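Long-range contacts in ethanolamine utilization protein EutL (Clostridium perfringens E str. JGS1987, PDB 4TME), which builds part of the shell of the ethanolamine-utilization bacterial microcompartment as a trimer and binds ethanolamine, which probably controls opening of its pore: residues C[8-19]-C[33-43]; C[49-60]-C[94-105]. All blocks are in the same frame, centred on the assembly; numbering follows the deposited sequence.

Interaction 1 of 2, residues C[8-19]-C[33-43]; sequences PNVLSVKIISNV and HKSLGLITADC
Asn9 and Asp42 bring the flat groups of this contact together, amide and carboxylate planes standing 74° apart. Asp42 OD2 lies in the amide plane of Asn9 and takes Asn9 ND2 on its syn side at 2.9 Å, while Asp42 OD1 is met from above the carboxylate plane by Asn9 N at 2.8 Å. Asp42 CG sits between its own backbone N and carbonyl carbon (chi1 68°), which turns both oxygens onto Asn9; Asp42 N returns a bond to Asn9 O. Beyond this clasp strands 10-16 and 35-41 run antiparallel. A classic beta bulge puts Leu11 and Ser12 opposite Thr40: Leu11 N bonds to Thr40 O at 2.9 Å, and Ser12 N adds a weak bond to the same oxygen. Regular pairing follows to Ile16 and Leu36. On one face Ile39 CG1 lies 4.0 Å from Val10 CG1, their side chains crossing at about a right angle. On the other, Ile16 CD1 meets Leu36 CD1 at 4.2 Å, the two side chains lying side by side. Beyond the strand, Val19 CG2 rests on Leu36 CD1 at 3.8 Å. Lys14 NZ leads off to Asn213 and Gly216 of the second subunit. Two bonds to separate oxygens fix the rotation of the Asp42 carboxylate and probably favour its ionised form, next to Cys43, the helix N-cap residue that touches bound ethanolamine.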
loop_
_atom_site.group_PDB
_atom_site.type_symbol
_atom_site.label_atom_id
_atom_site.label_comp_id
_atom_site.label_asym_id
_atom_site.label_seq_id
_atom_site.Cartn_x
_atom_site.Cartn_y
_atom_site.Cartn_z
ATOM N N PRO C 8 -6.487 2.545 -21.981
ATOM C CA PRO C 8 -5.232 2.573 -21.222
ATOM C C PRO C 8 -4.220 3.474 -21.920
ATOM O O PRO C 8 -4.290 3.612 -23.155
ATOM C CB PRO C 8 -4.779 1.116 -21.239
ATOM C CG PRO C 8 -5.299 0.621 -22.552
ATOM C CD PRO C 8 -6.593 1.321 -22.795
ATOM N N ASN C 9 -3.318 4.081 -21.150
ATOM C CA ASN C 9 -2.347 5.044 -21.678
ATOM C C ASN C 9 -0.946 4.761 -21.185
ATOM O O ASN C 9 -0.725 4.596 -19.988
ATOM C CB ASN C 9 -2.712 6.480 -21.283
ATOM C CG ASN C 9 -4.084 6.882 -21.763
ATOM O OD1 ASN C 9 -4.263 7.196 -22.939
ATOM N ND2 ASN C 9 -5.054 6.880 -20.872
ATOM N N VAL C 10 0.001 4.734 -22.112
ATOM C CA VAL C 10 1.399 4.631 -21.742
ATOM C C VAL C 10 1.868 6.030 -21.345
ATOM O O VAL C 10 1.502 7.016 -22.001
ATOM C CB VAL C 10 2.233 4.065 -22.905
ATOM C CG1 VAL C 10 3.723 4.090 -22.596
ATOM C CG2 VAL C 10 1.774 2.611 -23.172
ATOM N N LEU C 11 2.666 6.126 -20.277
ATOM C CA LEU C 11 3.141 7.423 -19.785
ATOM C C LEU C 11 4.625 7.680 -20.059
ATOM O O LEU C 11 5.024 8.810 -20.307
ATOM C CB LEU C 11 2.889 7.558 -18.274
ATOM C CG LEU C 11 1.420 7.438 -17.863
ATOM C CD1 LEU C 11 1.268 7.398 -16.341
ATOM C CD2 LEU C 11 0.589 8.556 -18.447
ATOM N N SER C 12 5.433 6.634 -20.006
ATOM C CA SER C 12 6.864 6.789 -20.208
ATOM C C SER C 12 7.477 5.491 -20.691
ATOM O O SER C 12 6.994 4.398 -20.381
ATOM C CB SER C 12 7.537 7.275 -18.916
ATOM O OG SER C 12 8.918 7.519 -19.102
ATOM N N VAL C 13 8.522 5.633 -21.497
ATOM C CA VAL C 13 9.269 4.505 -22.034
ATOM C C VAL C 13 10.716 4.911 -22.169
ATOM O O VAL C 13 11.012 5.980 -22.706
ATOM C CB VAL C 13 8.763 4.051 -23.421
ATOM C CG1 VAL C 13 9.476 2.776 -23.859
ATOM C CG2 VAL C 13 7.285 3.833 -23.412
ATOM N N LYS C 14 11.625 4.053 -21.727
ATOM C CA LYS C 14 13.059 4.343 -21.861
ATOM C C LYS C 14 13.877 3.063 -21.990
ATOM O O LYS C 14 13.419 1.973 -21.596
ATOM C CB LYS C 14 13.583 5.146 -20.643
ATOM C CG LYS C 14 13.109 6.567 -20.536
ATOM C CD LYS C 14 13.824 7.432 -21.615
ATOM C CE LYS C 14 13.018 8.617 -21.950
ATOM N NZ LYS C 14 13.787 9.508 -22.860
ATOM N N ILE C 15 15.079 3.191 -22.547
ATOM C CA ILE C 15 16.007 2.070 -22.626
ATOM C C ILE C 15 17.263 2.391 -21.822
ATOM O O ILE C 15 17.734 3.531 -21.820
ATOM C CB ILE C 15 16.383 1.734 -24.091
ATOM C CG1 ILE C 15 15.187 1.056 -24.758
ATOM C CG2 ILE C 15 17.635 0.810 -24.156
ATOM C CD1 ILE C 15 15.394 0.717 -26.230
ATOM N N ILE C 16 17.748 1.384 -21.103
ATOM C CA ILE C 16 19.079 1.384 -20.494
ATOM C C ILE C 16 19.958 0.406 -21.267
ATOM O O ILE C 16 19.692 -0.802 -21.283
ATOM C CB ILE C 16 19.045 0.958 -18.992
ATOM C CG1 ILE C 16 18.337 1.994 -18.146
ATOM C CG2 ILE C 16 20.475 0.698 -18.464
ATOM C CD1 ILE C 16 18.038 1.508 -16.709
ATOM N N SER C 17 20.997 0.903 -21.926
ATOM C CA SER C 17 21.912 -0.013 -22.612
ATOM C C SER C 17 23.058 -0.305 -21.651
ATOM O O SER C 17 23.413 0.538 -20.817
ATOM C CB SER C 17 22.408 0.582 -23.923
ATOM O OG SER C 17 22.975 1.845 -23.697
ATOM N N ASN C 18 23.585 -1.516 -21.722
ATOM C CA ASN C 18 24.755 -1.887 -20.943
ATOM C C ASN C 18 24.506 -1.585 -19.470
ATOM O O ASN C 18 25.166 -0.738 -18.871
ATOM C CB ASN C 18 25.984 -1.144 -21.456
ATOM C CG ASN C 18 26.190 -1.336 -22.956
ATOM O OD1 ASN C 18 26.173 -2.463 -23.459
ATOM N ND2 ASN C 18 26.370 -0.230 -23.680
ATOM N N VAL C 19 23.517 -2.270 -18.916
ATOM C CA VAL C 19 23.094 -2.025 -17.553
ATOM C C VAL C 19 24.286 -2.202 -16.608
ATOM O O VAL C 19 25.108 -3.109 -16.765
ATOM C CB VAL C 19 21.922 -2.966 -17.150
ATOM C CG1 VAL C 19 22.355 -4.417 -17.176
ATOM C CG2 VAL C 19 21.393 -2.588 -15.785
ATOM N N HIS C 33 21.392 -10.805 -19.653
ATOM C CA HIS C 33 20.602 -9.572 -19.615
ATOM C C HIS C 33 21.505 -8.332 -19.590
ATOM O O HIS C 33 21.958 -7.905 -18.525
ATOM C CB HIS C 33 19.693 -9.555 -18.394
ATOM C CG HIS C 33 18.586 -10.563 -18.442
ATOM N ND1 HIS C 33 17.998 -11.078 -17.309
ATOM C CD2 HIS C 33 17.945 -11.134 -19.490
ATOM C CE1 HIS C 33 17.051 -11.931 -17.654
ATOM N NE2 HIS C 33 16.996 -11.977 -18.972
ATOM N N LYS C 34 21.724 -7.736 -20.748
ATOM C CA LYS C 34 22.662 -6.624 -20.877
ATOM C C LYS C 34 21.979 -5.271 -21.013
ATOM O O LYS C 34 22.593 -4.235 -20.755
ATOM C CB LYS C 34 23.567 -6.830 -22.100
ATOM C CG LYS C 34 24.262 -8.170 -22.154
ATOM C CD LYS C 34 25.340 -8.278 -21.099
ATOM C CE LYS C 34 26.243 -9.474 -21.371
ATOM N NZ LYS C 34 27.172 -9.733 -20.238
ATOM N N SER C 35 20.711 -5.291 -21.411
ATOM C CA SER C 35 19.958 -4.084 -21.711
ATOM C C SER C 35 18.572 -4.176 -21.120
ATOM O O SER C 35 18.009 -5.262 -21.079
ATOM C CB SER C 35 19.856 -3.886 -23.214
ATOM O OG SER C 35 21.134 -3.610 -23.753
ATOM N N LEU C 36 18.035 -3.041 -20.675
ATOM C CA LEU C 36 16.694 -2.986 -20.083
ATOM C C LEU C 36 15.774 -2.042 -20.841
ATOM O O LEU C 36 16.204 -0.995 -21.303
ATOM C CB LEU C 36 16.755 -2.525 -18.621
ATOM C CG LEU C 36 17.677 -3.307 -17.679
ATOM C CD1 LEU C 36 17.628 -2.630 -16.296
ATOM C CD2 LEU C 36 17.282 -4.759 -17.595
ATOM N N GLY C 37 14.505 -2.415 -20.948
ATOM C CA GLY C 37 13.477 -1.525 -21.446
ATOM C C GLY C 37 12.512 -1.265 -20.303
ATOM O O GLY C 37 12.053 -2.201 -19.659
ATOM N N LEU C 38 12.246 0.015 -20.047
ATOM C CA LEU C 38 11.433 0.492 -18.935
ATOM C C LEU C 38 10.118 1.067 -19.464
ATOM O O LEU C 38 10.135 1.855 -20.423
ATOM C CB LEU C 38 12.178 1.586 -18.154
ATOM C CG LEU C 38 13.632 1.390 -17.708
ATOM C CD1 LEU C 38 14.203 2.697 -17.137
ATOM C CD2 LEU C 38 13.737 0.288 -16.674
ATOM N N ILE C 39 8.998 0.747 -18.817
ATOM C CA ILE C 39 7.720 1.315 -19.215
ATOM C C ILE C 39 6.828 1.574 -18.012
ATOM O O ILE C 39 6.804 0.785 -17.061
ATOM C CB ILE C 39 6.993 0.390 -20.234
ATOM C CG1 ILE C 39 5.765 1.086 -20.823
ATOM C CG2 ILE C 39 6.650 -0.954 -19.624
ATOM C CD1 ILE C 39 5.201 0.330 -22.050
ATOM N N THR C 40 6.114 2.699 -18.053
ATOM C CA THR C 40 5.021 2.959 -17.114
ATOM C C THR C 40 3.763 3.324 -17.871
ATOM O O THR C 40 3.812 3.814 -19.006
ATOM C CB THR C 40 5.331 4.092 -16.107
ATOM O OG1 THR C 40 5.424 5.342 -16.787
ATOM C CG2 THR C 40 6.630 3.824 -15.368
ATOM N N ALA C 41 2.632 3.080 -17.235
ATOM C CA ALA C 41 1.334 3.277 -17.854
ATOM C C ALA C 41 0.274 3.486 -16.769
ATOM O O ALA C 41 0.543 3.246 -15.592
ATOM C CB ALA C 41 0.987 2.074 -18.714
ATOM N N ASP C 42 -0.928 3.902 -17.157
ATOM C CA ASP C 42 -1.981 4.141 -16.164
ATOM C C ASP C 42 -2.911 2.934 -15.952
ATOM O O ASP C 42 -3.951 3.066 -15.305
ATOM C CB ASP C 42 -2.794 5.369 -16.536
ATOM C CG ASP C 42 -3.627 5.184 -17.799
ATOM O OD1 ASP C 42 -3.659 4.070 -18.350
ATOM O OD2 ASP C 42 -4.241 6.188 -18.220
ATOM N N CYS C 43 -2.524 1.771 -16.479
ATOM C CA CYS C 43 -3.337 0.555 -16.301
ATOM C C CYS C 43 -2.432 -0.654 -16.154
ATOM O O CYS C 43 -1.760 -1.055 -17.104
ATOM C CB CYS C 43 -4.293 0.349 -17.471
ATOM S SG CYS C 43 -5.281 -1.170 -17.280
#

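Interaction 2 of 2, residues C[49-60]-C[94-105]; sequences TALDEATKAAEV and EVRSGLNATLDF
Ala50 and Ala54 of helix 49-57 lie over Thr102 and Gly98 of helix 94-105, with the CA atoms of each pair 4.8 Å apart. The axes approach to 7.8 Å and cross at 136°, a close approach consistent with the small Ala50, Ala54 and Gly98 at the crossing. Ala54 CB presses on Thr102 OG1 at 3.2 Å and on Gly98 O at nearly the same distance. That carbonyl is already gripped twice within its own helix, by Thr102 N and Thr102 OG1 from opposite faces of its plane. Thr102 CG2 turns to Ala50 CB, and Ala57 CB meets Ala101 CB at 3.5 Å. At one end the Phe105 ring, its CG anti to the backbone N (chi1 -171°), reaches across helix 49-57: Phe105 CD2 approaches Ala50 CA at 3.5 Å, Phe105 CE2 approaches Thr49 CG2 at 3.6 Å, and CD1 approaches Glu53 CG. The Glu53 carboxylate lies almost parallel to the ring, 4° between planes. At the other end the chain leaves its helix, and Ala58 CB faces Ser97 OG and Gly98 N, both on its one side, while Val60 CG1 rests on Glu94 O. Glu94, its chain bent beyond CG, brings Glu94 OE2 to Glu59 N at 2.9 Å; the bond is nearly straight, although the N-H comes from above the carboxylate plane. Leu87 of strand 83-89 touches Leu51, Ala54, Val60 and Thr102, so both helices lie against the sheet of this BMC domain. The interface is thus mainly apolar, with one side-chain-to-backbone bond, at the inverse gamma turn centred on Glu59; the nearby Glu59 and Glu94 carboxylates probably repel each other mildly.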
loop_
_atom_site.group_PDB
_atom_site.type_symbol
_atom_site.label_atom_id
_atom_site.label_comp_id
_atom_site.label_asym_id
_atom_site.label_seq_id
_atom_site.Cartn_x
_atom_site.Cartn_y
_atom_site.Cartn_z
ATOM N N THR C 49 -0.274 -7.745 -19.529
ATOM C CA THR C 49 -0.653 -8.542 -20.685
ATOM C C THR C 49 0.216 -8.144 -21.889
ATOM O O THR C 49 0.630 -9.005 -22.692
ATOM C CB THR C 49 -2.160 -8.367 -21.028
ATOM O OG1 THR C 49 -2.942 -8.645 -19.861
ATOM C CG2 THR C 49 -2.607 -9.316 -22.133
ATOM N N ALA C 50 0.462 -6.839 -22.022
ATOM C CA ALA C 50 1.300 -6.322 -23.107
ATOM C C ALA C 50 2.753 -6.780 -23.002
ATOM O O ALA C 50 3.389 -7.087 -24.029
ATOM C CB ALA C 50 1.225 -4.817 -23.135
ATOM N N LEU C 51 3.292 -6.799 -21.786
ATOM C CA LEU C 51 4.653 -7.278 -21.553
ATOM C C LEU C 51 4.775 -8.758 -21.904
ATOM O O LEU C 51 5.785 -9.204 -22.455
ATOM C CB LEU C 51 5.051 -7.052 -20.085
ATOM C CG LEU C 51 5.255 -5.576 -19.709
ATOM C CD1 LEU C 51 5.254 -5.412 -18.184
ATOM C CD2 LEU C 51 6.543 -5.046 -20.332
ATOM N N ASP C 52 3.748 -9.537 -21.590
ATOM C CA ASP C 52 3.726 -10.928 -22.019
ATOM C C ASP C 52 3.739 -11.037 -23.545
ATOM O O ASP C 52 4.463 -11.854 -24.120
ATOM C CB ASP C 52 2.504 -11.643 -21.424
ATOM C CG ASP C 52 2.517 -13.125 -21.717
ATOM O OD1 ASP C 52 3.462 -13.789 -21.247
ATOM O OD2 ASP C 52 1.594 -13.629 -22.389
ATOM N N GLU C 53 2.971 -10.184 -24.207
ATOM C CA GLU C 53 2.978 -10.160 -25.657
ATOM C C GLU C 53 4.387 -9.833 -26.164
ATOM O O GLU C 53 4.835 -10.430 -27.158
ATOM C CB GLU C 53 1.941 -9.155 -26.159
ATOM C CG GLU C 53 1.722 -9.159 -27.649
ATOM C CD GLU C 53 1.028 -10.423 -28.163
ATOM O OE1 GLU C 53 0.123 -11.018 -27.511
ATOM O OE2 GLU C 53 1.408 -10.822 -29.255
ATOM N N ALA C 54 5.095 -8.918 -25.494
ATOM C CA ALA C 54 6.467 -8.563 -25.895
ATOM C C ALA C 54 7.401 -9.784 -25.868
ATOM O O ALA C 54 8.274 -9.911 -26.724
ATOM C CB ALA C 54 7.025 -7.466 -25.011
ATOM N N THR C 55 7.211 -10.699 -24.909
ATOM C CA THR C 55 8.085 -11.880 -24.846
ATOM C C THR C 55 7.844 -12.853 -26.015
ATOM O O THR C 55 8.657 -13.759 -26.249
ATOM C CB THR C 55 7.937 -12.662 -23.498
ATOM O OG1 THR C 55 6.660 -13.327 -23.444
ATOM C CG2 THR C 55 8.133 -11.745 -22.282
ATOM N N LYS C 56 6.748 -12.675 -26.766
ATOM C CA LYS C 56 6.487 -13.489 -27.950
ATOM C C LYS C 56 7.109 -12.843 -29.208
ATOM O O LYS C 56 7.368 -13.502 -30.218
ATOM C CB LYS C 56 4.982 -13.672 -28.142
ATOM C CG LYS C 56 4.316 -14.462 -27.029
ATOM C CD LYS C 56 2.893 -14.883 -27.376
ATOM C CE LYS C 56 1.891 -13.770 -27.148
ATOM N NZ LYS C 56 0.514 -14.146 -27.661
ATOM N N ALA C 57 7.367 -11.544 -29.115
ATOM C CA ALA C 57 7.760 -10.723 -30.274
ATOM C C ALA C 57 9.261 -10.509 -30.412
ATOM O O ALA C 57 9.750 -10.156 -31.483
ATOM C CB ALA C 57 7.083 -9.343 -30.172
ATOM N N ALA C 58 9.990 -10.659 -29.321
ATOM C CA ALA C 58 11.407 -10.318 -29.291
ATOM C C ALA C 58 12.137 -11.149 -28.247
ATOM O O ALA C 58 11.495 -11.827 -27.413
ATOM C CB ALA C 58 11.578 -8.823 -28.976
ATOM N N GLU C 59 13.463 -11.068 -28.268
ATOM C CA GLU C 59 14.277 -11.828 -27.327
ATOM C C GLU C 59 14.387 -11.048 -26.024
ATOM O O GLU C 59 15.417 -10.451 -25.726
ATOM C CB GLU C 59 15.668 -12.134 -27.905
ATOM C CG GLU C 59 16.422 -13.164 -27.056
ATOM C CD GLU C 59 17.744 -13.599 -27.648
ATOM O OE1 GLU C 59 18.484 -14.338 -26.959
ATOM O OE2 GLU C 59 18.044 -13.193 -28.783
ATOM N N VAL C 60 13.288 -11.024 -25.277
ATOM C CA VAL C 60 13.205 -10.299 -24.013
ATOM C C VAL C 60 12.495 -11.141 -22.956
ATOM O O VAL C 60 11.633 -11.970 -23.269
ATOM C CB VAL C 60 12.449 -8.958 -24.131
ATOM C CG1 VAL C 60 13.225 -7.996 -25.010
ATOM C CG2 VAL C 60 11.045 -9.167 -24.669
ATOM N N GLU C 94 17.033 -5.701 -29.224
ATOM C CA GLU C 94 15.981 -6.624 -28.807
ATOM C C GLU C 94 15.015 -5.959 -27.818
ATOM O O GLU C 94 13.800 -6.140 -27.930
ATOM C CB GLU C 94 16.572 -7.900 -28.201
ATOM C CG GLU C 94 17.185 -8.863 -29.250
ATOM C CD GLU C 94 16.198 -9.364 -30.315
ATOM O OE1 GLU C 94 16.658 -9.785 -31.412
ATOM O OE2 GLU C 94 14.973 -9.370 -30.064
ATOM N N VAL C 95 15.562 -5.214 -26.862
ATOM C CA VAL C 95 14.740 -4.443 -25.944
ATOM C C VAL C 95 13.811 -3.512 -26.712
ATOM O O VAL C 95 12.612 -3.480 -26.473
ATOM C CB VAL C 95 15.601 -3.649 -24.976
ATOM C CG1 VAL C 95 14.761 -2.640 -24.207
ATOM C CG2 VAL C 95 16.310 -4.613 -24.037
ATOM N N ARG C 96 14.372 -2.783 -27.670
ATOM C CA ARG C 96 13.609 -1.850 -28.485
ATOM C C ARG C 96 12.461 -2.575 -29.209
ATOM O O ARG C 96 11.329 -2.094 -29.249
ATOM C CB ARG C 96 14.581 -1.175 -29.454
ATOM C CG ARG C 96 14.120 -0.032 -30.286
ATOM C CD ARG C 96 15.339 0.214 -31.193
ATOM N NE ARG C 96 15.365 1.407 -32.019
ATOM C CZ ARG C 96 14.657 1.565 -33.123
ATOM N NH1 ARG C 96 13.799 0.622 -33.491
ATOM N NH2 ARG C 96 14.787 2.684 -33.842
ATOM N N SER C 97 12.725 -3.766 -29.742
ATOM C CA SER C 97 11.694 -4.535 -30.429
ATOM C C SER C 97 10.609 -4.949 -29.431
ATOM O O SER C 97 9.399 -4.853 -29.705
ATOM C CB SER C 97 12.324 -5.758 -31.108
ATOM O OG SER C 97 11.337 -6.576 -31.696
ATOM N N GLY C 98 11.047 -5.351 -28.246
ATOM C CA GLY C 98 10.118 -5.719 -27.187
ATOM C C GLY C 98 9.218 -4.562 -26.747
ATOM O O GLY C 98 8.004 -4.741 -26.563
ATOM N N LEU C 99 9.794 -3.368 -26.585
ATOM C CA LEU C 99 9.018 -2.217 -26.143
ATOM C C LEU C 99 8.024 -1.799 -27.234
ATOM O O LEU C 99 6.892 -1.445 -26.934
ATOM C CB LEU C 99 9.934 -1.049 -25.784
ATOM C CG LEU C 99 10.728 -1.170 -24.481
ATOM C CD1 LEU C 99 11.786 -0.059 -24.399
ATOM C CD2 LEU C 99 9.801 -1.114 -23.257
ATOM N N ASN C 100 8.427 -1.852 -28.496
ATOM C CA ASN C 100 7.501 -1.502 -29.560
ATOM C C ASN C 100 6.295 -2.455 -29.558
ATOM O O ASN C 100 5.154 -2.013 -29.710
ATOM C CB ASN C 100 8.209 -1.488 -30.917
ATOM C CG ASN C 100 8.969 -0.170 -31.153
ATOM O OD1 ASN C 100 8.356 0.889 -31.253
ATOM N ND2 ASN C 100 10.306 -0.236 -31.212
ATOM N N ALA C 101 6.532 -3.749 -29.323
ATOM C CA ALA C 101 5.413 -4.705 -29.271
ATOM C C ALA C 101 4.499 -4.434 -28.077
ATOM O O ALA C 101 3.274 -4.628 -28.167
ATOM C CB ALA C 101 5.942 -6.142 -29.233
ATOM N N THR C 102 5.099 -4.013 -26.966
ATOM C CA THR C 102 4.366 -3.681 -25.740
ATOM C C THR C 102 3.443 -2.488 -26.006
ATOM O O THR C 102 2.248 -2.512 -25.716
ATOM C CB THR C 102 5.308 -3.338 -24.572
ATOM O OG1 THR C 102 6.215 -4.427 -24.336
ATOM C CG2 THR C 102 4.521 -3.101 -23.286
ATOM N N LEU C 103 4.020 -1.438 -26.564
ATOM C CA LEU C 103 3.263 -0.234 -26.849
ATOM C C LEU C 103 2.130 -0.524 -27.799
ATOM O O LEU C 103 1.004 -0.058 -27.613
ATOM C CB LEU C 103 4.188 0.820 -27.469
ATOM C CG LEU C 103 5.215 1.416 -26.532
ATOM C CD1 LEU C 103 6.336 2.104 -27.321
ATOM C CD2 LEU C 103 4.535 2.389 -25.650
ATOM N N ASP C 104 2.419 -1.279 -28.852
ATOM C CA ASP C 104 1.380 -1.564 -29.826
ATOM C C ASP C 104 0.235 -2.355 -29.193
ATOM O O ASP C 104 -0.935 -2.128 -29.524
ATOM C CB ASP C 104 1.947 -2.310 -31.018
ATOM C CG ASP C 104 2.797 -1.426 -31.907
ATOM O OD1 ASP C 104 2.879 -0.185 -31.694
ATOM O OD2 ASP C 104 3.408 -1.993 -32.819
ATOM N N PHE C 105 0.556 -3.264 -28.275
ATOM C CA PHE C 105 -0.495 -4.041 -27.634
ATOM C C PHE C 105 -1.357 -3.162 -26.735
ATOM O O PHE C 105 -2.582 -3.287 -26.720
ATOM C CB PHE C 105 0.063 -5.205 -26.812
ATOM C CG PHE C 105 -1.014 -6.142 -26.326
ATOM C CD1 PHE C 105 -1.472 -7.166 -27.148
ATOM C CD2 PHE C 105 -1.599 -5.961 -25.096
ATOM C CE1 PHE C 105 -2.481 -8.017 -26.717
ATOM C CE2 PHE C 105 -2.616 -6.808 -24.664
ATOM C CZ PHE C 105 -3.049 -7.827 -25.480
#

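From the N terminus, the chain enters strand 10-16, passes through helix 21-26 and returns along strand 35-41, so interaction 1 closes the first loop. It then runs directly into helix 44-57, and strands 61-67 and 83-89 follow before helix 92-106 comes back to close interaction 2. The two contacts are in series, neither nested nor crossed, with centres about 11 Å apart. Helix 92-106 ties them together: Leu99 packs on Ile15, and Leu103 on Val10, laying the helix pair against one face of the four-stranded sheet. Both contacts also reach the second subunit, interaction 1 through Lys14 and interaction 2 through Leu99, which touches its Phe217.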